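PDB 1K1E: 3-deoxy-D-manno-octulosonate 8-phosphate phosphatase KdsC from Haemophilus influenzae Rd, which hydrolyses 3-deoxy-D-manno-octulosonate 8-phosphate to 3-deoxy-D-manno-octulosonate and inorganic phosphate, a magnesium-dependent step in lipopolysaccharide biosynthesis. Local coordinates for residues I8-T13 with K93-T98; I12-G17 with L82-A87; R67-A70 with L76-L79; T102-D107 with P113-C118; V138-G143 with F148-D153. All coordinates share one frame; numbering follows the deposited sequence.

Overall arrangement
Strand 10-14, central in the parallel sheet, opens two long loops that enclose much of the chain's first half. Contact 1 closes the wider one against the end of helix 84-95; contact 2, within it and sharing Ile12 and Thr13, closes the shorter one from the metal-binding end of the same strand onto the start of that helix. Both enclose contact 3, a short turn-back from helix 63-72 to edge strand 76-79. Contacts 4 and 5 then follow in series: strand 102-106, next to 10-14, packs against helix 112-117, and the loop after strand 137-138 folds onto helix 147-158. Contacts 2 and 4 share the cobalt ion, and Ile105 of contact 4 touches Leu139 and Met151 of contact 5.

Contact 1. Residues I8-T13 with K93-T98; sequences IKFVIT and KQAGVT
The ammonium group of Lys9 is held by a salt bridge to Asp51, while the root of the same side chain meets Val97: Lys9 CB lies 3.8 Å from Val97 CG1, and beyond it the chain bends at chi2 and chi3 and leaves the contact. The rest of the interface is apolar and centres on the ring of Phe10. Ala95 CB sits over the middle of one ring face, 3.5 Å from its centroid and only 4° off the ring normal, a well-centred CH-pi contact. With Phe10 CG anti to the backbone N (chi1 -170°), the ring extends from strand 10-14 to meet this methyl group. Helix 84-95 belongs to the crossover linking edge strand 76-79 to strand 102-106 in the Rossmann-like sheet of the HAD superfamily, and here its C-terminal end covers strand 10-14. The helix stops in a Schellman motif: Gly96, with positive phi, is the C-prime residue, Val97 N turns back to Met92 O, and Gly96 N makes a weak bond to Lys93 O. Val97 follows directly and crosses Phe10 at about a right angle. Its CG2 branch comes within 3.5 Å of Phe10 CB, and the same side chain also touches Thr102 on the neighbouring strand.

Contact 2. Residues I12-G17 with L82-A87; sequences ITDVDG and LEKETA. With CO (cobalt (II) ion), chain M; SO4 (sulfate ion), chain O.
Asp14 and Lys84 cross obliquely, the lysine running extended from the start of helix 84-95 until its NZ lies 2.8 Å from Asp14 OD1, a buried salt bridge. The two carboxylate oxygens of Asp14 have separate tasks: OD1 faces the lysine and a cobalt-bound water, whereas OD2 binds the cobalt ion at 2.0 Å. A chi1 of 166° swings the Asp14 carboxylate to the carbonyl side of its own residue, towards metal and lysine together. The main-chain oxygen of Asp16 is a further cobalt ligand at 2.2 Å, and Asp107 OD2 and three waters complete six. This is the metal site of the HAD superfamily, and Asp14 and Asp16 fit its DxD signature at the end of the first strand; magnesium is the cofactor of the enzyme. Lys84 NZ also donates to sulfate O1 at 2.7 Å and has a second carboxylate partner in Asp111. The sulfate probably comes from the crystallisation liquor, but its place beside metal and lysine is consistent with a phosphate pocket, and Lys84 probably binds substrate, as in relatives. Gly59 N holds the anion too, and cobalt-bound water 3 donates to sulfate O1 across 2.9 Å.

Contact 3. Residues R67-A70 with L76-L79; sequences RRIA and LFFL
Ile69 meets both Phe77 and Leu79, and every touch between helix segment 67-70 and strand segment 76-79 is apolar. Its two branches divide the work. CG2 approaches the Phe77 ring obliquely, 3.9 Å from CD2, with CE2 slightly farther away. The longer branch ends in CD1, which reaches Leu79 CD1 tip to tip at 3.9 Å and passes Phe77 CB at 4.0 Å. The Ile69 chi1 of -77° leaves CG2 beside the carbonyl carbon and sends CG1 to the backbone N side, so that the branches part towards two residues of one strand. Phe77 and Leu79, two positions apart, are thus spanned by a single helix residue. Polar interactions lie elsewhere. Arg68 bonds through NH2 to Gln180 and through NH1 to the hydroxyl of Tyr26 of a third subunit; it probably binds substrate, as in relatives. Leu76 and Phe78 point to the other face of the sheet, against helix 84-95. The contact therefore closes the second half of a beta-alpha-beta crossover, strand 53-58, helix 63-72 and strand 76-79, at the edge of the Rossmann-like HAD sheet.

Contact 4. Residues T102-D107 with P113-C118; sequences TAYIGD and PAFAAC. With HG (mercury (II) ion), chain N; CO (cobalt (II) ion), chain M.
Ala114 and Tyr104 open this buried contact, in which strand 102-106 and helix 112-117 form the first half of a beta-alpha-beta unit of the Rossmann-like HAD fold. The helix returns almost antiparallel to the strand, the short axes making an angle of 163° and approaching to 7.9 Å. Ala114 CB lies over the face of the Tyr104 ring, 3.4 Å from its centroid and 13° off the normal, a CH-pi contact. The hydroxyl of that ring is hydrogen-bonded to Asp111. The carbonyl oxygen of Ala114 turns elsewhere, approaching the mercury ion at 2.9 Å. Phe115 comes next. Its ring and that of Tyr104 are steeply inclined, planes at 74°, and Phe115 CE2 reaches Tyr104 CD2 at 3.6 Å. The same CE2 corner faces Gly106 N, which lies at the edge of the Phe115 ring, in its plane, 3.7 Å away; having no side chain, Gly106 permits this close approach. The strand ends at Gly106, and Asp107 follows it; its OD2 binds the cobalt ion at 2.0 Å and its OD1 forms a salt bridge with Arg39 of the second subunit. Past the C-terminal end of the helix, Cys118 places its sulfur against the strand, beside Tyr104 CB. Cys88 completes the mercury site, while Cys118 SG binds the ion at 2.3 Å and lies 3.3 Å from Thr102 CG2.

Contact 5. Residues V138-G143 with F148-D153; sequences VLSTHG and FREMSD
Glu150 points its carboxylate at the loop at Ser140 and Thr141, where four hydrogen bonds grip it. The arrangement pins the loop after strand 137-138, the last of the parallel HAD sheet, to the helix 147-158 that packs across the sheet's face. This is the tight part of the contact. With chi1 at -179° and an extended chain, Glu150 reaches across to the loop, and each oxygen receives one backbone N-H and one hydroxyl. Ser140 N gives an almost straight bond to OE1, 2.8 Å and 173°, while Thr141 N bends more towards OE2 at 2.7 Å (137°). Both use syn lone pairs. The hydroxyls come from above the carboxylate plane instead: Thr141 OG1 is 2.6 Å from OE2, and on the solvent side the exposed Ser140 makes the longer bond, 3.2 Å from its OG to OE1. Four donors around one carboxylate would be expected to favour its ionised form. The buried side is looser, held by the van der Waals touches of Leu139. This residue runs alongside Glu150 in the opposite direction, its CD2 lying 3.7 Å from Glu150 CG, and beyond that it packs against Ile105 of strand 102-106. One residue before Glu150, Arg149 pairs with Asp108 of a third subunit. At the inner end of the contact, Leu139 CD2 stands 4.2 Å from Met151 CB.

Contact 1. Residues I8-T13 with K93-T98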
# COMPACT_ATOMS: atom_id res chain seq x y z
N ILE A 8 26.88 14.53 -13.13
CA ILE A 8 26.74 13.72 -11.93
C ILE A 8 27.51 12.43 -12.01
O ILE A 8 27.39 11.69 -13.00
CB ILE A 8 25.23 13.39 -11.64
CG1 ILE A 8 24.51 14.75 -11.38
CG2 ILE A 8 25.11 12.44 -10.43
CD1 ILE A 8 23.00 14.69 -11.17
N LYS A 9 28.31 12.18 -10.98
CA LYS A 9 29.13 10.99 -10.84
C LYS A 9 28.75 10.19 -9.61
O LYS A 9 29.20 9.05 -9.46
CB LYS A 9 30.63 11.34 -10.75
CG LYS A 9 31.15 11.98 -12.03
CD LYS A 9 30.92 11.11 -13.27
CE LYS A 9 31.63 9.75 -13.17
NZ LYS A 9 31.51 9.11 -14.44
N PHE A 10 27.91 10.75 -8.75
CA PHE A 10 27.53 10.13 -7.49
C PHE A 10 26.11 10.54 -7.12
O PHE A 10 25.74 11.70 -7.21
CB PHE A 10 28.52 10.61 -6.44
CG PHE A 10 28.46 9.91 -5.10
CD1 PHE A 10 28.19 8.53 -4.98
CD2 PHE A 10 28.77 10.65 -3.94
CE1 PHE A 10 28.22 7.90 -3.70
CE2 PHE A 10 28.80 10.05 -2.67
CZ PHE A 10 28.53 8.69 -2.54
N VAL A 11 25.36 9.58 -6.67
CA VAL A 11 23.98 9.81 -6.23
C VAL A 11 23.90 9.27 -4.83
O VAL A 11 24.27 8.11 -4.57
CB VAL A 11 23.02 9.04 -7.09
CG1 VAL A 11 21.58 9.06 -6.45
CG2 VAL A 11 23.01 9.65 -8.45
N ILE A 12 23.51 10.12 -3.89
CA ILE A 12 23.30 9.70 -2.49
C ILE A 12 21.77 9.72 -2.28
O ILE A 12 21.08 10.75 -2.58
CB ILE A 12 23.91 10.74 -1.51
CG1 ILE A 12 25.42 10.77 -1.63
CG2 ILE A 12 23.53 10.39 -0.05
CD1 ILE A 12 25.97 11.98 -0.92
N THR A 13 21.24 8.64 -1.72
CA THR A 13 19.83 8.57 -1.50
C THR A 13 19.43 8.31 -0.04
O THR A 13 20.00 7.45 0.67
CB THR A 13 19.15 7.49 -2.42
OG1 THR A 13 17.74 7.51 -2.19
CG2 THR A 13 19.58 6.11 -2.06
N LYS A 93 33.74 11.97 -0.22
CA LYS A 93 35.16 11.68 -0.13
C LYS A 93 35.38 10.18 -0.39
O LYS A 93 36.36 9.80 -1.07
CB LYS A 93 35.70 12.10 1.25
CG LYS A 93 37.20 12.35 1.30
N GLN A 94 34.48 9.33 0.09
CA GLN A 94 34.66 7.89 -0.15
C GLN A 94 34.49 7.61 -1.62
O GLN A 94 35.18 6.73 -2.18
CB GLN A 94 33.69 7.02 0.66
CG GLN A 94 34.04 6.83 2.14
CD GLN A 94 32.98 6.08 2.87
OE1 GLN A 94 32.41 6.58 3.86
NE2 GLN A 94 32.68 4.86 2.40
N ALA A 95 33.62 8.38 -2.27
CA ALA A 95 33.37 8.14 -3.70
C ALA A 95 34.45 8.69 -4.62
O ALA A 95 34.57 8.29 -5.78
CB ALA A 95 31.96 8.76 -4.13
N GLY A 96 35.21 9.64 -4.11
CA GLY A 96 36.24 10.25 -4.93
C GLY A 96 35.63 11.30 -5.84
O GLY A 96 36.15 11.60 -6.92
N VAL A 97 34.49 11.84 -5.41
CA VAL A 97 33.82 12.84 -6.23
C VAL A 97 33.57 14.07 -5.42
O VAL A 97 33.55 14.02 -4.20
CB VAL A 97 32.47 12.33 -6.75
CG1 VAL A 97 32.65 11.03 -7.50
CG2 VAL A 97 31.53 12.20 -5.59
N THR A 98 33.37 15.19 -6.09
CA THR A 98 33.13 16.45 -5.43
C THR A 98 31.63 16.67 -5.21
O THR A 98 30.81 15.97 -5.80
CB THR A 98 33.64 17.63 -6.27
OG1 THR A 98 32.78 17.80 -7.38
CG2 THR A 98 35.07 17.32 -6.82

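Contact 2. Residues I12-G17 with L82-A87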
# COMPACT_ATOMS: atom_id res chain seq x y z
N ILE A 12 23.51 10.12 -3.89
CA ILE A 12 23.30 9.70 -2.49
C ILE A 12 21.77 9.72 -2.28
O ILE A 12 21.08 10.75 -2.58
CB ILE A 12 23.91 10.74 -1.51
CG1 ILE A 12 25.42 10.77 -1.63
CG2 ILE A 12 23.53 10.39 -0.05
CD1 ILE A 12 25.97 11.98 -0.92
N THR A 13 21.24 8.64 -1.72
CA THR A 13 19.83 8.57 -1.50
C THR A 13 19.43 8.31 -0.04
O THR A 13 20.00 7.45 0.67
CB THR A 13 19.15 7.49 -2.42
OG1 THR A 13 17.74 7.51 -2.19
CG2 THR A 13 19.58 6.11 -2.06
N ASP A 14 18.48 9.12 0.43
CA ASP A 14 17.89 8.91 1.73
C ASP A 14 17.12 7.59 1.57
O ASP A 14 16.88 7.09 0.46
CB ASP A 14 16.87 10.05 2.04
CG ASP A 14 15.98 9.72 3.21
OD1 ASP A 14 16.48 9.17 4.20
OD2 ASP A 14 14.79 10.05 3.14
N VAL A 15 16.75 6.96 2.69
CA VAL A 15 15.99 5.73 2.59
C VAL A 15 14.48 5.84 2.83
O VAL A 15 13.68 5.63 1.92
CB VAL A 15 16.54 4.64 3.61
CG1 VAL A 15 15.65 3.41 3.64
CG2 VAL A 15 17.97 4.25 3.17
N ASP A 16 14.08 6.17 4.05
CA ASP A 16 12.63 6.16 4.33
C ASP A 16 11.93 7.29 3.67
O ASP A 16 12.29 8.42 3.89
CB ASP A 16 12.40 6.18 5.83
CG ASP A 16 13.01 4.96 6.50
OD1 ASP A 16 12.56 3.84 6.14
OD2 ASP A 16 13.96 5.11 7.30
N GLY A 17 10.93 7.00 2.85
CA GLY A 17 10.21 8.10 2.22
C GLY A 17 10.70 8.37 0.82
O GLY A 17 10.04 9.09 0.05
N LEU A 82 22.04 10.91 12.08
CA LEU A 82 20.92 11.83 11.88
C LEU A 82 21.33 13.18 11.35
O LEU A 82 20.49 13.96 10.89
CB LEU A 82 20.12 11.99 13.17
CG LEU A 82 19.02 10.96 13.35
CD1 LEU A 82 18.19 11.23 14.62
CD2 LEU A 82 18.11 11.03 12.12
N GLU A 83 22.62 13.45 11.39
CA GLU A 83 23.14 14.73 10.92
C GLU A 83 23.71 14.45 9.55
O GLU A 83 24.89 14.09 9.38
CB GLU A 83 24.20 15.24 11.88
CG GLU A 83 24.77 16.56 11.51
CD GLU A 83 25.85 16.46 10.45
OE1 GLU A 83 26.89 15.83 10.74
OE2 GLU A 83 25.65 17.01 9.33
N LYS A 84 22.85 14.67 8.56
CA LYS A 84 23.20 14.34 7.19
C LYS A 84 24.17 15.21 6.43
O LYS A 84 24.80 14.71 5.51
CB LYS A 84 21.90 14.15 6.38
CG LYS A 84 21.09 12.99 6.94
CD LYS A 84 19.87 12.67 6.06
CE LYS A 84 19.04 11.50 6.67
NZ LYS A 84 18.08 11.04 5.62
N GLU A 85 24.33 16.48 6.79
CA GLU A 85 25.26 17.29 6.02
C GLU A 85 26.72 16.78 6.08
O GLU A 85 27.40 16.78 5.07
CB GLU A 85 25.26 18.74 6.49
CG GLU A 85 26.31 19.59 5.72
CD GLU A 85 26.50 20.98 6.34
OE1 GLU A 85 25.53 21.47 6.98
OE2 GLU A 85 27.60 21.58 6.18
N THR A 86 27.23 16.37 7.23
CA THR A 86 28.59 15.90 7.19
C THR A 86 28.66 14.49 6.56
O THR A 86 29.68 14.16 5.95
CB THR A 86 29.24 15.91 8.57
OG1 THR A 86 28.49 15.08 9.43
CG2 THR A 86 29.26 17.34 9.13
N ALA A 87 27.58 13.70 6.68
CA ALA A 87 27.54 12.37 6.10
C ALA A 87 27.71 12.56 4.61
O ALA A 87 28.39 11.76 3.96
CB ALA A 87 26.19 11.62 6.36
CO CO M . 13.30 10.23 4.53
S SO4 O . 16.18 9.89 8.32
O1 SO4 O . 16.25 11.14 7.55
O2 SO4 O . 14.74 9.54 8.46
O3 SO4 O . 16.77 10.06 9.64
O4 SO4 O . 16.96 8.91 7.52
O HOH W 1 14.46 8.86 5.77
O HOH W 2 11.59 10.26 5.73
O HOH W 3 14.31 11.86 5.47

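Contact 3. Residues R67-A70 with L76-L79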
# COMPACT_ATOMS: atom_id res chain seq x y z
N ARG A 67 20.75 -5.76 4.26
CA ARG A 67 20.51 -6.84 3.33
C ARG A 67 20.14 -6.24 1.98
O ARG A 67 20.61 -6.69 0.94
CB ARG A 67 19.38 -7.72 3.86
CG ARG A 67 18.99 -8.91 2.89
CD ARG A 67 20.18 -9.61 2.38
NE ARG A 67 19.87 -10.67 1.43
CZ ARG A 67 19.94 -11.97 1.70
NH1 ARG A 67 20.33 -12.35 2.91
NH2 ARG A 67 19.62 -12.88 0.75
N ARG A 68 19.31 -5.21 1.99
CA ARG A 68 18.91 -4.57 0.73
C ARG A 68 20.13 -3.95 0.08
O ARG A 68 20.35 -4.13 -1.12
CB ARG A 68 17.83 -3.51 1.02
CG ARG A 68 17.25 -2.73 -0.27
CD ARG A 68 16.88 -3.67 -1.39
NE ARG A 68 16.27 -2.97 -2.49
CZ ARG A 68 15.98 -3.50 -3.67
NH1 ARG A 68 16.25 -4.79 -3.92
NH2 ARG A 68 15.44 -2.69 -4.60
N ILE A 69 20.93 -3.22 0.86
CA ILE A 69 22.17 -2.63 0.35
C ILE A 69 23.12 -3.67 -0.30
O ILE A 69 23.66 -3.46 -1.40
CB ILE A 69 22.87 -1.93 1.46
CG1 ILE A 69 22.15 -0.58 1.74
CG2 ILE A 69 24.35 -1.75 1.12
CD1 ILE A 69 22.64 0.10 3.01
N ALA A 70 23.26 -4.80 0.36
CA ALA A 70 24.11 -5.91 -0.11
C ALA A 70 23.57 -6.51 -1.40
O ALA A 70 24.32 -6.75 -2.35
CB ALA A 70 24.23 -6.99 1.01
N LEU A 76 28.90 1.89 -0.54
CA LEU A 76 28.99 3.16 0.18
C LEU A 76 27.71 3.51 0.91
O LEU A 76 26.69 3.66 0.27
CB LEU A 76 29.26 4.27 -0.85
CG LEU A 76 30.50 4.12 -1.75
CD1 LEU A 76 30.69 5.38 -2.57
CD2 LEU A 76 31.74 3.87 -0.89
N PHE A 77 27.76 3.64 2.23
CA PHE A 77 26.55 3.97 2.97
C PHE A 77 26.97 4.54 4.31
O PHE A 77 28.04 4.26 4.81
CB PHE A 77 25.69 2.73 3.22
CG PHE A 77 26.45 1.57 3.73
CD1 PHE A 77 26.62 1.39 5.09
CD2 PHE A 77 26.93 0.63 2.84
CE1 PHE A 77 27.26 0.24 5.57
CE2 PHE A 77 27.58 -0.53 3.31
CZ PHE A 77 27.73 -0.70 4.68
N PHE A 78 26.06 5.29 4.90
CA PHE A 78 26.26 5.88 6.21
C PHE A 78 24.86 5.72 6.83
O PHE A 78 23.85 6.39 6.47
CB PHE A 78 26.64 7.34 6.04
CG PHE A 78 27.52 7.85 7.12
CD1 PHE A 78 28.62 8.64 6.80
CD2 PHE A 78 27.26 7.55 8.45
CE1 PHE A 78 29.47 9.14 7.83
CE2 PHE A 78 28.12 8.05 9.49
CZ PHE A 78 29.21 8.84 9.16
N LEU A 79 24.82 4.82 7.80
CA LEU A 79 23.58 4.43 8.49
C LEU A 79 23.65 4.79 9.96
O LEU A 79 24.74 4.78 10.57
CB LEU A 79 23.34 2.91 8.31
CG LEU A 79 23.44 2.38 6.85
CD1 LEU A 79 23.14 0.88 6.78
CD2 LEU A 79 22.42 3.11 5.94

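Contact 4. Residues T102-D107 with P113-C118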
# COMPACT_ATOMS: atom_id res chain seq x y z
N THR A 102 27.75 15.53 -7.20
CA THR A 102 26.87 14.63 -6.43
C THR A 102 25.43 15.11 -6.44
O THR A 102 25.18 16.32 -6.43
CB THR A 102 27.32 14.63 -5.00
OG1 THR A 102 28.70 14.25 -4.94
CG2 THR A 102 26.49 13.65 -4.17
N ALA A 103 24.48 14.17 -6.46
CA ALA A 103 23.06 14.54 -6.42
C ALA A 103 22.47 13.81 -5.23
O ALA A 103 22.92 12.74 -4.91
CB ALA A 103 22.33 14.10 -7.67
N TYR A 104 21.44 14.39 -4.60
CA TYR A 104 20.83 13.81 -3.41
C TYR A 104 19.33 13.73 -3.64
O TYR A 104 18.78 14.58 -4.32
CB TYR A 104 20.99 14.74 -2.20
CG TYR A 104 20.60 14.14 -0.89
CD1 TYR A 104 21.49 13.37 -0.11
CD2 TYR A 104 19.27 14.26 -0.40
CE1 TYR A 104 21.10 12.75 1.09
CE2 TYR A 104 18.91 13.68 0.76
CZ TYR A 104 19.78 12.92 1.51
OH TYR A 104 19.35 12.35 2.68
N ILE A 105 18.68 12.75 -3.04
CA ILE A 105 17.23 12.66 -3.19
C ILE A 105 16.66 12.43 -1.80
O ILE A 105 17.07 11.48 -1.12
CB ILE A 105 16.79 11.53 -4.22
CG1 ILE A 105 15.22 11.45 -4.23
CG2 ILE A 105 17.58 10.19 -4.00
CD1 ILE A 105 14.72 10.50 -5.40
N GLY A 106 15.72 13.27 -1.37
CA GLY A 106 15.22 13.14 -0.01
C GLY A 106 13.75 13.48 0.02
O GLY A 106 13.15 13.79 -1.03
N ASP A 107 13.18 13.35 1.20
CA ASP A 107 11.73 13.63 1.34
C ASP A 107 11.34 14.49 2.54
O ASP A 107 10.17 14.84 2.66
CB ASP A 107 10.94 12.34 1.52
CG ASP A 107 11.21 11.66 2.87
OD1 ASP A 107 10.28 11.29 3.61
OD2 ASP A 107 12.38 11.47 3.20
N PRO A 113 19.71 19.76 5.06
CA PRO A 113 21.15 20.05 5.04
C PRO A 113 21.85 19.21 3.95
O PRO A 113 22.87 19.63 3.42
CB PRO A 113 21.63 19.64 6.45
CG PRO A 113 20.38 19.67 7.29
CD PRO A 113 19.30 19.15 6.33
N ALA A 114 21.27 18.06 3.61
CA ALA A 114 21.78 17.20 2.57
C ALA A 114 21.65 17.80 1.18
O ALA A 114 22.56 17.69 0.34
CB ALA A 114 21.11 15.80 2.62
N PHE A 115 20.52 18.46 0.93
CA PHE A 115 20.31 19.11 -0.35
C PHE A 115 21.36 20.19 -0.51
O PHE A 115 21.92 20.34 -1.58
CB PHE A 115 18.92 19.80 -0.41
CG PHE A 115 17.75 18.86 -0.23
CD1 PHE A 115 16.56 19.31 0.38
CD2 PHE A 115 17.80 17.56 -0.71
CE1 PHE A 115 15.43 18.47 0.51
CE2 PHE A 115 16.68 16.73 -0.58
CZ PHE A 115 15.50 17.18 0.03
N ALA A 116 21.59 20.94 0.57
CA ALA A 116 22.52 22.07 0.59
C ALA A 116 23.97 21.63 0.38
O ALA A 116 24.74 22.30 -0.28
CB ALA A 116 22.40 22.83 1.90
N ALA A 117 24.32 20.48 0.92
CA ALA A 117 25.68 19.99 0.77
C ALA A 117 25.91 19.43 -0.63
O ALA A 117 27.06 19.53 -1.15
CB ALA A 117 25.93 18.99 1.77
N CYS A 118 24.87 18.88 -1.29
CA CYS A 118 25.06 18.34 -2.67
C CYS A 118 24.92 19.41 -3.75
O CYS A 118 24.32 20.44 -3.54
CB CYS A 118 24.07 17.22 -2.99
SG CYS A 118 24.51 15.57 -2.41
HG HG N . 24.43 15.54 -0.15
CO CO M . 13.30 10.23 4.53
O HOH W 2 11.59 10.26 5.73
O HOH W 1 14.46 8.86 5.77
O HOH W 3 14.31 11.86 5.47

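Contact 5. Residues V138-G143 with F148-D153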
# COMPACT_ATOMS: atom_id res chain seq x y z
N VAL A 138 11.77 18.78 -8.48
CA VAL A 138 10.74 18.02 -7.78
C VAL A 138 10.28 16.93 -8.69
O VAL A 138 9.81 17.21 -9.79
CB VAL A 138 9.56 18.94 -7.37
CG1 VAL A 138 8.41 18.08 -6.72
CG2 VAL A 138 10.07 19.98 -6.36
N LEU A 139 10.39 15.66 -8.27
CA LEU A 139 9.99 14.57 -9.14
C LEU A 139 8.46 14.41 -9.12
O LEU A 139 7.80 14.86 -8.17
CB LEU A 139 10.61 13.27 -8.61
CG LEU A 139 12.16 13.39 -8.60
CD1 LEU A 139 12.70 12.33 -7.60
CD2 LEU A 139 12.67 13.10 -10.01
N SER A 140 7.93 13.72 -10.14
CA SER A 140 6.49 13.50 -10.23
C SER A 140 6.03 12.24 -9.50
O SER A 140 4.84 12.09 -9.25
CB SER A 140 6.05 13.45 -11.71
OG SER A 140 6.43 12.24 -12.37
N THR A 141 6.97 11.33 -9.20
CA THR A 141 6.65 10.06 -8.53
C THR A 141 6.77 10.08 -7.00
O THR A 141 7.70 10.67 -6.46
CB THR A 141 7.53 8.96 -9.06
OG1 THR A 141 7.50 8.97 -10.49
CG2 THR A 141 7.04 7.66 -8.53
N HIS A 142 5.79 9.49 -6.30
CA HIS A 142 5.86 9.45 -4.84
C HIS A 142 6.96 8.58 -4.34
O HIS A 142 7.36 7.62 -5.01
CB HIS A 142 4.58 8.91 -4.22
CG HIS A 142 3.43 9.87 -4.30
ND1 HIS A 142 2.32 9.79 -3.48
CD2 HIS A 142 3.21 10.92 -5.12
CE1 HIS A 142 1.47 10.75 -3.79
NE2 HIS A 142 1.99 11.46 -4.79
N GLY A 143 7.45 8.90 -3.13
CA GLY A 143 8.49 8.07 -2.58
C GLY A 143 8.05 6.59 -2.50
O GLY A 143 6.88 6.25 -2.22
N PHE A 148 13.15 7.15 -7.19
CA PHE A 148 14.57 7.03 -7.44
C PHE A 148 14.81 6.76 -8.91
O PHE A 148 15.67 7.38 -9.59
CB PHE A 148 15.17 5.92 -6.58
CG PHE A 148 16.66 5.85 -6.72
CD1 PHE A 148 17.47 6.42 -5.76
CD2 PHE A 148 17.24 5.31 -7.88
CE1 PHE A 148 18.91 6.48 -5.93
CE2 PHE A 148 18.66 5.36 -8.04
CZ PHE A 148 19.49 5.96 -7.04
N ARG A 149 14.04 5.81 -9.43
CA ARG A 149 14.15 5.44 -10.86
C ARG A 149 13.83 6.62 -11.77
O ARG A 149 14.45 6.80 -12.80
CB ARG A 149 13.18 4.30 -11.15
CG ARG A 149 13.28 3.78 -12.57
CD ARG A 149 14.67 3.40 -13.02
NE ARG A 149 14.62 2.89 -14.41
CZ ARG A 149 14.27 1.65 -14.72
NH1 ARG A 149 13.94 0.79 -13.76
NH2 ARG A 149 14.23 1.30 -15.98
N GLU A 150 12.85 7.44 -11.39
CA GLU A 150 12.53 8.66 -12.19
C GLU A 150 13.80 9.54 -12.34
O GLU A 150 14.16 10.00 -13.43
CB GLU A 150 11.42 9.46 -11.51
CG GLU A 150 11.04 10.69 -12.30
CD GLU A 150 9.85 11.41 -11.66
OE1 GLU A 150 9.58 12.48 -12.10
OE2 GLU A 150 9.23 10.89 -10.70
N MET A 151 14.47 9.75 -11.21
CA MET A 151 15.69 10.49 -11.13
C MET A 151 16.81 9.78 -11.90
O MET A 151 17.49 10.39 -12.73
CB MET A 151 16.10 10.69 -9.65
CG MET A 151 17.46 11.47 -9.52
SD MET A 151 18.05 11.28 -7.81
CE MET A 151 18.21 9.39 -7.58
N SER A 152 17.06 8.49 -11.64
CA SER A 152 18.18 7.86 -12.39
C SER A 152 17.98 7.91 -13.88
O SER A 152 18.92 8.18 -14.65
CB SER A 152 18.45 6.41 -11.95
OG SER A 152 17.31 5.59 -12.10
N ASP A 153 16.75 7.69 -14.33
CA ASP A 153 16.46 7.75 -15.75
C ASP A 153 16.82 9.15 -16.26
O ASP A 153 17.40 9.28 -17.34
CB ASP A 153 14.97 7.56 -16.03
CG ASP A 153 14.51 6.12 -15.98
OD1 ASP A 153 13.28 5.97 -16.06
OD2 ASP A 153 15.30 5.16 -15.91